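Long-range contacts in diaminopimelate decarboxylase (Aquifex aeolicus, PDB 2P3E), which probably catalyses the pyridoxal 5'-phosphate-dependent decarboxylation of meso-diaminopimelate to L-lysine, closing the diaminopimelate route of lysine biosynthesis: residues 238-243 against 277-282; 62-67 against 83-88; 35-40 against 389-394; 148-153 against 197-202. All blocks are in the same frame, centred on the assembly; numbering follows the deposited sequence.

Interaction 1: residues 238-243 against 277-282; sequences YLDIGG and ILEPGR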
# COMPACT_ATOMS: atom_id res chain seq x y z
N TYR B 238 -23.83 -14.54 22.50
CA TYR B 238 -23.28 -14.59 21.12
C TYR B 238 -22.03 -15.46 20.99
O TYR B 238 -21.13 -15.41 21.82
CB TYR B 238 -22.96 -13.18 20.58
CG TYR B 238 -24.11 -12.23 20.77
CD1 TYR B 238 -25.23 -12.26 19.93
CD2 TYR B 238 -24.08 -11.31 21.80
CE1 TYR B 238 -26.31 -11.39 20.13
CE2 TYR B 238 -25.14 -10.43 22.01
CZ TYR B 238 -26.25 -10.50 21.18
OH TYR B 238 -27.30 -9.62 21.42
N LEU B 239 -21.99 -16.23 19.92
CA LEU B 239 -20.81 -16.97 19.53
C LEU B 239 -20.45 -16.51 18.13
O LEU B 239 -21.12 -16.85 17.15
CB LEU B 239 -21.05 -18.48 19.54
CG LEU B 239 -21.37 -19.10 20.90
CD1 LEU B 239 -21.57 -20.61 20.72
CD2 LEU B 239 -20.30 -18.79 21.95
N ASP B 240 -19.41 -15.69 18.07
CA ASP B 240 -18.93 -15.12 16.82
C ASP B 240 -17.79 -16.02 16.32
O ASP B 240 -16.69 -15.99 16.87
CB ASP B 240 -18.48 -13.67 17.08
CG ASP B 240 -18.05 -12.95 15.81
OD1 ASP B 240 -17.71 -13.61 14.81
OD2 ASP B 240 -18.04 -11.70 15.85
N ILE B 241 -18.05 -16.79 15.27
CA ILE B 241 -17.10 -17.80 14.83
C ILE B 241 -16.23 -17.32 13.66
O ILE B 241 -15.50 -18.10 13.06
CB ILE B 241 -17.78 -19.17 14.57
CG1 ILE B 241 -18.88 -19.05 13.51
CG2 ILE B 241 -18.39 -19.69 15.87
CD1 ILE B 241 -19.39 -20.41 12.99
N GLY B 242 -16.31 -16.03 13.35
CA GLY B 242 -15.35 -15.41 12.45
C GLY B 242 -15.67 -15.56 10.98
O GLY B 242 -16.78 -15.99 10.59
N GLY B 243 -14.69 -15.20 10.15
CA GLY B 243 -14.83 -15.35 8.71
C GLY B 243 -13.79 -16.33 8.23
O GLY B 243 -13.48 -17.31 8.92
N ILE B 277 -22.69 -15.60 15.09
CA ILE B 277 -22.28 -14.48 14.25
C ILE B 277 -21.17 -14.99 13.33
O ILE B 277 -20.27 -15.69 13.77
CB ILE B 277 -21.76 -13.28 15.09
CG1 ILE B 277 -22.84 -12.82 16.10
CG2 ILE B 277 -21.35 -12.10 14.15
CD1 ILE B 277 -22.40 -11.66 17.02
N LEU B 278 -21.30 -14.68 12.04
CA LEU B 278 -20.25 -14.96 11.05
C LEU B 278 -19.74 -13.63 10.49
O LEU B 278 -20.51 -12.67 10.40
CB LEU B 278 -20.77 -15.82 9.89
CG LEU B 278 -21.30 -17.24 10.15
CD1 LEU B 278 -21.56 -17.91 8.81
CD2 LEU B 278 -20.29 -18.01 10.86
N GLU B 279 -18.48 -13.60 10.08
CA GLU B 279 -17.84 -12.37 9.59
C GLU B 279 -17.20 -12.47 8.19
O GLU B 279 -16.02 -12.18 8.03
CB GLU B 279 -16.77 -11.92 10.60
CG GLU B 279 -17.30 -11.78 12.03
CD GLU B 279 -16.21 -11.50 13.04
OE1 GLU B 279 -15.08 -12.04 12.89
OE2 GLU B 279 -16.48 -10.76 13.99
N PRO B 280 -17.99 -12.84 7.15
CA PRO B 280 -17.33 -13.05 5.86
C PRO B 280 -16.91 -11.72 5.21
O PRO B 280 -17.67 -10.75 5.26
CB PRO B 280 -18.42 -13.72 5.02
CG PRO B 280 -19.69 -13.20 5.59
CD PRO B 280 -19.45 -13.08 7.07
N GLY B 281 -15.71 -11.69 4.62
CA GLY B 281 -15.28 -10.54 3.80
C GLY B 281 -14.99 -10.98 2.38
O GLY B 281 -15.78 -10.73 1.45
N ARG B 282 -13.85 -11.65 2.22
CA ARG B 282 -13.37 -12.16 0.93
C ARG B 282 -14.42 -13.03 0.19
O ARG B 282 -14.54 -12.92 -1.04
CB ARG B 282 -12.12 -13.01 1.14
CG ARG B 282 -11.28 -13.26 -0.12
CD ARG B 282 -10.22 -14.35 0.12
NE ARG B 282 -9.41 -14.08 1.32
CZ ARG B 282 -8.25 -13.42 1.33
NH1 ARG B 282 -7.73 -12.91 0.21
NH2 ARG B 282 -7.61 -13.25 2.48
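Ile277 O is gripped twice from the neighbouring strand: Ile241 N donates to it at 2.9 Å, and Asp240 CA adds a CA-H...O contact at 3.4 Å. One step back, Ile277 N returns a bond to Leu239 O. Further on, Glu279 N bonds Gly242 O at 3.0 Å, so the two segments run on side by side into their loops, where Gly243 CA makes a CA-H...O contact with Glu279 O. These are the last two parallel strands of a (beta/alpha)8 barrel, joined through helix 258-269. Their C-terminal ends lead to the cofactor site, which by similarity includes Glu279 to Arg282; in relatives such as ornithine decarboxylase the equivalent glutamate meets the pyridine nitrogen. Asp240 has CG anti to its N (chi1 -176°), which carries the carboxylate across Ile277 CG2 to Glu279. There Asp240 OD2 lies 2.6 Å from Glu279 OE2, the carboxylate planes turned 84° apart. Asp240 OD1 closes an Asx turn by accepting from Gly242 N at 3.2 Å, while Glu279 OE1 is hydrogen-bonded to His202 NE2. Putting a leucine at Asp240 would probably leave Gly242 N without its side-chain acceptor and Glu279 OE2 facing a methyl group. At the start of the segments, Ile277 CD1 rests 3.9 Å from Tyr238 CB.

Interaction 2: residues 62-67 against 83-88; sequences YAVKAN and ADIVSG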
# COMPACT_ATOMS: atom_id res chain seq x y z
N TYR B 62 -20.65 -8.32 7.60
CA TYR B 62 -19.68 -8.11 6.51
C TYR B 62 -18.35 -7.58 7.07
O TYR B 62 -18.34 -6.61 7.82
CB TYR B 62 -20.25 -7.19 5.43
CG TYR B 62 -19.20 -6.72 4.47
CD1 TYR B 62 -18.47 -7.65 3.69
CD2 TYR B 62 -18.89 -5.36 4.36
CE1 TYR B 62 -17.47 -7.21 2.81
CE2 TYR B 62 -17.88 -4.93 3.50
CZ TYR B 62 -17.19 -5.86 2.73
OH TYR B 62 -16.20 -5.42 1.88
N ALA B 63 -17.24 -8.23 6.73
CA ALA B 63 -15.91 -7.77 7.16
C ALA B 63 -15.47 -6.61 6.28
O ALA B 63 -14.96 -6.79 5.16
CB ALA B 63 -14.87 -8.92 7.10
N VAL B 64 -15.69 -5.40 6.79
CA VAL B 64 -15.46 -4.16 6.06
C VAL B 64 -14.01 -4.00 5.57
O VAL B 64 -13.77 -3.35 4.55
CB VAL B 64 -15.94 -2.95 6.91
CG1 VAL B 64 -15.68 -1.63 6.19
CG2 VAL B 64 -17.47 -3.11 7.21
N LYS B 65 -13.06 -4.62 6.25
CA LYS B 65 -11.66 -4.59 5.81
C LYS B 65 -11.44 -5.03 4.35
O LYS B 65 -10.49 -4.58 3.70
CB LYS B 65 -10.78 -5.45 6.74
CG LYS B 65 -11.21 -6.94 6.83
CD LYS B 65 -10.28 -7.69 7.76
CE LYS B 65 -10.77 -9.11 7.90
NZ LYS B 65 -9.81 -9.89 8.71
N ALA B 66 -12.30 -5.92 3.84
CA ALA B 66 -12.14 -6.46 2.48
C ALA B 66 -12.33 -5.39 1.40
O ALA B 66 -11.70 -5.44 0.35
CB ALA B 66 -13.09 -7.61 2.23
N ASN B 67 -13.23 -4.44 1.66
CA ASN B 67 -13.64 -3.42 0.69
C ASN B 67 -14.52 -2.37 1.37
O ASN B 67 -15.59 -2.71 1.87
CB ASN B 67 -14.45 -4.06 -0.47
CG ASN B 67 -14.56 -3.13 -1.67
OD1 ASN B 67 -14.92 -1.95 -1.54
ND2 ASN B 67 -14.22 -3.65 -2.85
N ALA B 83 -21.91 -5.44 10.29
CA ALA B 83 -20.55 -5.03 9.94
C ALA B 83 -19.56 -5.48 11.02
O ALA B 83 -19.76 -5.23 12.22
CB ALA B 83 -20.46 -3.51 9.69
N ASP B 84 -18.54 -6.19 10.58
CA ASP B 84 -17.38 -6.53 11.39
C ASP B 84 -16.34 -5.46 11.08
O ASP B 84 -15.83 -5.38 9.96
CB ASP B 84 -16.90 -7.95 11.04
CG ASP B 84 -15.44 -8.23 11.44
OD1 ASP B 84 -14.97 -7.78 12.48
OD2 ASP B 84 -14.74 -8.92 10.66
N ILE B 85 -16.05 -4.62 12.08
CA ILE B 85 -15.16 -3.48 11.89
C ILE B 85 -13.89 -3.62 12.70
O ILE B 85 -13.87 -4.34 13.71
CB ILE B 85 -15.89 -2.14 12.26
CG1 ILE B 85 -16.24 -2.08 13.77
CG2 ILE B 85 -17.13 -1.96 11.35
CD1 ILE B 85 -16.62 -0.69 14.32
N VAL B 86 -12.82 -2.95 12.26
CA VAL B 86 -11.53 -2.96 12.96
C VAL B 86 -10.95 -1.54 13.19
O VAL B 86 -9.80 -1.39 13.57
CB VAL B 86 -10.45 -3.87 12.22
CG1 VAL B 86 -10.96 -5.31 12.11
CG2 VAL B 86 -10.14 -3.33 10.84
N SER B 87 -11.76 -0.50 12.99
CA SER B 87 -11.28 0.87 13.16
C SER B 87 -12.46 1.82 13.26
O SER B 87 -13.60 1.45 12.93
CB SER B 87 -10.41 1.29 11.95
OG SER B 87 -11.23 1.52 10.81
N GLY B 88 -12.18 3.03 13.73
CA GLY B 88 -13.15 4.11 13.77
C GLY B 88 -13.61 4.50 12.39
O GLY B 88 -14.75 4.88 12.21
O HOH W 1 -13.22 -5.13 9.11
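Asp84 O serves two donors at once: Val64 N bonds it directly at 3.2 Å, and a water gives it a hydrogen at 2.8 Å. The same water accepts from Lys65 N at 2.9 Å. Of two successive backbone N-H groups at the start of a short 3-10 segment, the first is thus met by the carbonyl itself and the second by the water, which passes the link on to that carbonyl. One pair earlier, Tyr62 O takes Asp84 N at 2.8 Å, with Ala83 CA adding a weaker CA-H...O approach. The Tyr62 hydroxyl is used inside its own segment: it donates to Asn67 O at 2.8 Å, on a lone pair in the carbonyl plane, tying the end of the 3-10 turn to the strand that precedes it. Apolar contact is sparse. Val64 CG2 touches Ala83 CB at 3.9 Å, under cover of helix 88-96, and Ala63 CB lies beside Asp84 OD2 on the other face. Further along, Ser87 OG caps Glu90 N and also bonds Asn386 O of the second subunit. The two strands, with helix 70-78 between them, form a beta-alpha-beta unit that opens the barrel; Lys65, just past the first strand, is probably the Schiff-base lysine, as in other class-II decarboxylases, though no cofactor is attached here.

Interaction 3: residues 35-40 against 389-394; sequences PLYVYS and PRAAEV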
# COMPACT_ATOMS: atom_id res chain seq x y z
N PRO B 35 -6.72 2.33 -15.08
CA PRO B 35 -7.28 1.14 -14.44
C PRO B 35 -8.72 1.35 -13.97
O PRO B 35 -9.09 2.47 -13.62
CB PRO B 35 -6.37 0.92 -13.22
CG PRO B 35 -5.11 1.67 -13.53
CD PRO B 35 -5.54 2.85 -14.36
N LEU B 36 -9.51 0.28 -14.00
CA LEU B 36 -10.92 0.32 -13.62
C LEU B 36 -11.30 -0.91 -12.78
O LEU B 36 -11.10 -2.06 -13.22
CB LEU B 36 -11.82 0.36 -14.88
CG LEU B 36 -13.33 0.57 -14.68
CD1 LEU B 36 -13.58 1.95 -14.07
CD2 LEU B 36 -14.11 0.43 -16.01
N TYR B 37 -11.83 -0.66 -11.59
CA TYR B 37 -12.43 -1.72 -10.79
C TYR B 37 -13.91 -1.84 -11.13
O TYR B 37 -14.66 -0.86 -11.04
CB TYR B 37 -12.27 -1.45 -9.30
CG TYR B 37 -10.98 -1.98 -8.70
CD1 TYR B 37 -9.90 -1.14 -8.41
CD2 TYR B 37 -10.84 -3.34 -8.42
CE1 TYR B 37 -8.70 -1.66 -7.84
CE2 TYR B 37 -9.66 -3.86 -7.88
CZ TYR B 37 -8.60 -3.02 -7.60
OH TYR B 37 -7.46 -3.58 -7.04
N VAL B 38 -14.32 -3.04 -11.51
CA VAL B 38 -15.71 -3.30 -11.91
C VAL B 38 -16.30 -4.36 -10.99
O VAL B 38 -15.70 -5.41 -10.82
CB VAL B 38 -15.78 -3.78 -13.39
CG1 VAL B 38 -17.25 -4.01 -13.82
CG2 VAL B 38 -15.11 -2.76 -14.33
N TYR B 39 -17.47 -4.06 -10.40
CA TYR B 39 -18.12 -4.97 -9.48
C TYR B 39 -19.48 -5.44 -10.00
O TYR B 39 -20.21 -4.67 -10.64
CB TYR B 39 -18.32 -4.29 -8.11
CG TYR B 39 -17.03 -3.82 -7.45
CD1 TYR B 39 -16.29 -4.67 -6.64
CD2 TYR B 39 -16.55 -2.53 -7.67
CE1 TYR B 39 -15.09 -4.23 -6.03
CE2 TYR B 39 -15.37 -2.08 -7.06
CZ TYR B 39 -14.65 -2.92 -6.26
OH TYR B 39 -13.50 -2.43 -5.69
N SER B 40 -19.81 -6.69 -9.69
CA SER B 40 -21.13 -7.27 -9.98
C SER B 40 -22.04 -7.15 -8.77
O SER B 40 -21.81 -7.77 -7.73
CB SER B 40 -20.99 -8.75 -10.40
OG SER B 40 -22.24 -9.44 -10.30
N PRO B 389 -2.92 8.53 -9.25
CA PRO B 389 -4.30 8.55 -8.75
C PRO B 389 -4.90 7.15 -8.86
O PRO B 389 -4.58 6.39 -9.79
CB PRO B 389 -5.03 9.49 -9.71
CG PRO B 389 -3.95 10.34 -10.33
CD PRO B 389 -2.74 9.42 -10.41
N ARG B 390 -5.75 6.82 -7.89
CA ARG B 390 -6.38 5.51 -7.86
C ARG B 390 -7.54 5.39 -8.86
O ARG B 390 -8.05 6.40 -9.38
CB ARG B 390 -6.84 5.15 -6.44
CG ARG B 390 -5.66 5.03 -5.45
CD ARG B 390 -6.11 4.66 -4.04
NE ARG B 390 -6.87 5.74 -3.40
CZ ARG B 390 -6.99 5.89 -2.08
NH1 ARG B 390 -6.39 5.03 -1.26
NH2 ARG B 390 -7.70 6.90 -1.58
N ALA B 391 -7.91 4.15 -9.12
CA ALA B 391 -8.84 3.79 -10.19
C ALA B 391 -10.25 4.25 -9.89
O ALA B 391 -10.65 4.37 -8.72
CB ALA B 391 -8.83 2.28 -10.36
N ALA B 392 -11.04 4.46 -10.96
CA ALA B 392 -12.50 4.57 -10.83
C ALA B 392 -13.05 3.19 -10.43
O ALA B 392 -12.42 2.16 -10.70
CB ALA B 392 -13.13 5.03 -12.15
N GLU B 393 -14.20 3.20 -9.76
CA GLU B 393 -14.93 1.98 -9.45
C GLU B 393 -16.37 2.06 -10.00
O GLU B 393 -17.07 3.04 -9.79
CB GLU B 393 -14.99 1.77 -7.94
CG GLU B 393 -13.63 1.44 -7.28
CD GLU B 393 -13.77 1.17 -5.76
OE1 GLU B 393 -14.19 2.10 -5.00
OE2 GLU B 393 -13.46 0.05 -5.32
N VAL B 394 -16.81 1.02 -10.69
CA VAL B 394 -18.17 0.99 -11.25
C VAL B 394 -18.88 -0.28 -10.78
O VAL B 394 -18.23 -1.30 -10.55
CB VAL B 394 -18.17 1.06 -12.81
CG1 VAL B 394 -17.61 2.40 -13.29
CG2 VAL B 394 -17.34 -0.06 -13.40
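Strands 36-40 and 392-394 pair in parallel within the mixed sheet of the second, beta domain, which in this decarboxylase family is built from both ends of the chain. Tyr37 bridges the ladder, its N bonding Ala392 O at 3.0 Å and its O accepting Val394 N at 2.9 Å; Val394 O then takes Tyr39 N. Under helix 25-32, Val38 CG2 meets Val394 CG2 at 3.6 Å. That methyl of Val394 is wedged between its own N and carbonyl carbon, which sends it over the neighbouring strand, while Leu36 CD1 lies against Ala392 CB. The opposite face carries Tyr37 and Glu393, with Tyr37 CB on Glu393 CG. Past them Tyr39, its CG anti to the carbonyl carbon (chi1 -59°), swings its ring toward Glu393 across the strands. A phenylalanine at Tyr39 would probably leave Glu393 OE2 without its hydroxyl donor and Asn67 ND2 with one acceptor fewer, the glutamate then held mainly through OE1 by Asn69. The bond at stake is short, Tyr39 OH donating to Glu393 OE2 at 2.5 Å. Ring and carboxylate planes stand 74° apart. The hydroxyl reaches Glu393 OE2 on its anti side, 20° out of the carboxylate plane.

Interaction 4: residues 148-153 against 197-202; sequences KARIAI and EIVGIH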
# COMPACT_ATOMS: atom_id res chain seq x y z
N LYS B 148 -22.43 0.96 29.35
CA LYS B 148 -21.81 -0.35 29.42
C LYS B 148 -21.18 -0.70 28.06
O LYS B 148 -21.73 -0.35 27.02
CB LYS B 148 -22.85 -1.42 29.76
CG LYS B 148 -23.55 -1.23 31.10
CD LYS B 148 -22.61 -1.32 32.27
CE LYS B 148 -23.38 -1.32 33.60
NZ LYS B 148 -23.70 -2.72 33.99
N ALA B 149 -20.03 -1.36 28.10
CA ALA B 149 -19.43 -1.95 26.89
C ALA B 149 -19.65 -3.45 26.91
O ALA B 149 -19.26 -4.12 27.85
CB ALA B 149 -17.94 -1.63 26.80
N ARG B 150 -20.30 -3.97 25.87
CA ARG B 150 -20.53 -5.40 25.73
C ARG B 150 -19.31 -6.06 25.10
O ARG B 150 -18.80 -5.60 24.07
CB ARG B 150 -21.77 -5.66 24.88
CG ARG B 150 -23.10 -5.46 25.60
CD ARG B 150 -24.24 -5.44 24.58
NE ARG B 150 -24.09 -4.28 23.70
CZ ARG B 150 -24.57 -3.07 23.97
NH1 ARG B 150 -25.25 -2.86 25.09
NH2 ARG B 150 -24.37 -2.07 23.12
N ILE B 151 -18.82 -7.13 25.72
CA ILE B 151 -17.57 -7.75 25.28
C ILE B 151 -17.64 -9.26 25.00
O ILE B 151 -18.47 -10.01 25.56
CB ILE B 151 -16.40 -7.49 26.27
CG1 ILE B 151 -16.69 -8.18 27.61
CG2 ILE B 151 -16.14 -5.97 26.45
CD1 ILE B 151 -15.43 -8.57 28.37
N ALA B 152 -16.73 -9.68 24.12
CA ALA B 152 -16.34 -11.06 23.94
C ALA B 152 -14.83 -11.10 24.04
O ALA B 152 -14.16 -10.12 23.73
CB ALA B 152 -16.77 -11.56 22.58
N ILE B 153 -14.28 -12.24 24.45
CA ILE B 153 -12.83 -12.43 24.36
C ILE B 153 -12.52 -13.15 23.04
O ILE B 153 -13.19 -14.14 22.69
CB ILE B 153 -12.25 -13.25 25.57
CG1 ILE B 153 -12.53 -12.54 26.91
CG2 ILE B 153 -10.74 -13.51 25.40
CD1 ILE B 153 -12.00 -11.14 27.00
N GLU B 197 -20.06 -5.62 30.12
CA GLU B 197 -21.04 -6.67 30.14
C GLU B 197 -20.54 -7.80 29.23
O GLU B 197 -20.44 -7.63 27.99
CB GLU B 197 -22.37 -6.13 29.63
CG GLU B 197 -23.51 -7.12 29.70
CD GLU B 197 -24.77 -6.56 29.08
OE1 GLU B 197 -24.84 -5.32 28.86
OE2 GLU B 197 -25.70 -7.37 28.82
N ILE B 198 -20.21 -8.94 29.84
CA ILE B 198 -19.74 -10.11 29.10
C ILE B 198 -20.89 -10.79 28.37
O ILE B 198 -21.80 -11.32 29.01
CB ILE B 198 -19.08 -11.13 30.05
CG1 ILE B 198 -17.86 -10.50 30.71
CG2 ILE B 198 -18.73 -12.43 29.29
CD1 ILE B 198 -17.34 -11.27 31.93
N VAL B 199 -20.86 -10.77 27.04
CA VAL B 199 -21.96 -11.31 26.22
C VAL B 199 -21.55 -12.34 25.16
O VAL B 199 -22.41 -12.98 24.55
CB VAL B 199 -22.78 -10.19 25.49
CG1 VAL B 199 -23.43 -9.20 26.49
CG2 VAL B 199 -21.93 -9.45 24.46
N GLY B 200 -20.25 -12.49 24.93
CA GLY B 200 -19.83 -13.32 23.82
C GLY B 200 -18.53 -14.06 23.94
O GLY B 200 -17.77 -13.89 24.90
N ILE B 201 -18.28 -14.89 22.93
CA ILE B 201 -16.98 -15.53 22.69
C ILE B 201 -16.70 -15.31 21.22
O ILE B 201 -17.62 -15.39 20.40
CB ILE B 201 -17.01 -17.07 22.96
CG1 ILE B 201 -17.42 -17.37 24.40
CG2 ILE B 201 -15.65 -17.72 22.56
CD1 ILE B 201 -17.78 -18.83 24.65
N HIS B 202 -15.44 -15.04 20.89
CA HIS B 202 -15.06 -14.82 19.49
C HIS B 202 -13.89 -15.71 19.09
O HIS B 202 -12.94 -15.88 19.87
CB HIS B 202 -14.70 -13.34 19.25
CG HIS B 202 -14.23 -13.04 17.86
ND1 HIS B 202 -13.04 -12.47 17.50
CD2 HIS B 202 -14.91 -13.24 16.69
CE1 HIS B 202 -13.02 -12.34 16.15
NE2 HIS B 202 -14.15 -12.81 15.66
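Arg150 and Glu197 lie alongside each other, pointing the same way, yet their charges do not close into a salt bridge. Glu197 OE1 rests 3.7 Å from Arg150 CG, while Arg150 NH1 stays 4.5 Å from Glu197 OE1 and the guanidinium and carboxylate planes stand 82° apart. A bend at chi3 (-64°) turns the guanidinium away to Glu123 and to the carbonyls of Ile124 and Leu125. Val199 slants across the base of the same arginine, its CG2 at 3.8 Å from Arg150 CB. On the opposite face, beneath helix 183-191, Ile151 and Ile198 cross at a slant, CD1 of Ile151 3.9 Å from CG1 of Ile198. The backbone ladder starts regularly, with Glu197 N on Ala149 O and Ile151 N on Glu197 O. Then Ile151 O accepts two donors, Val199 N at 2.9 Å and Gly200 N at 3.1 Å, the latter bond the more bent. The partner of Ala152 is therefore Gly200, one residue later than regular pairing would give, as in a beta bulge. Ala152 CB sits 3.3 Å from Gly200 C. His202 N then bonds Ile153 O, and its imidazole leads away from the strand pair toward Glu279. The pair is the fifth and sixth strands of the (beta/alpha)8 barrel, with His202 probably a second-shell residue at the C-terminal mouth that holds the probable cofactor site.

How the interactions relate
Interactions 1, 2 and 4 share one parallel barrel. Interaction 1 sits between the others: its strand 238-240 bonds strand 196-202 of interaction 4, and where strand 275-278 neighbours strand 59-63 a probable hydrogen bond of 2.9 Å joins Pro280 O to Ala63 N of interaction 2. Interaction 3 belongs to the beta domain, its centre about 28 Å from that of interaction 1, and meets the barrel contacts only where Asn67 ND2 reaches Tyr39 OH. All four are largely buried; interaction 4 alone has an exposed, charged end. Chemistry follows place: paired acids near the probable cofactor site in interaction 1, water and backbone in interaction 2, aliphatic packing plus a tyrosine-glutamate bond in interaction 3, and a register slip in interaction 4.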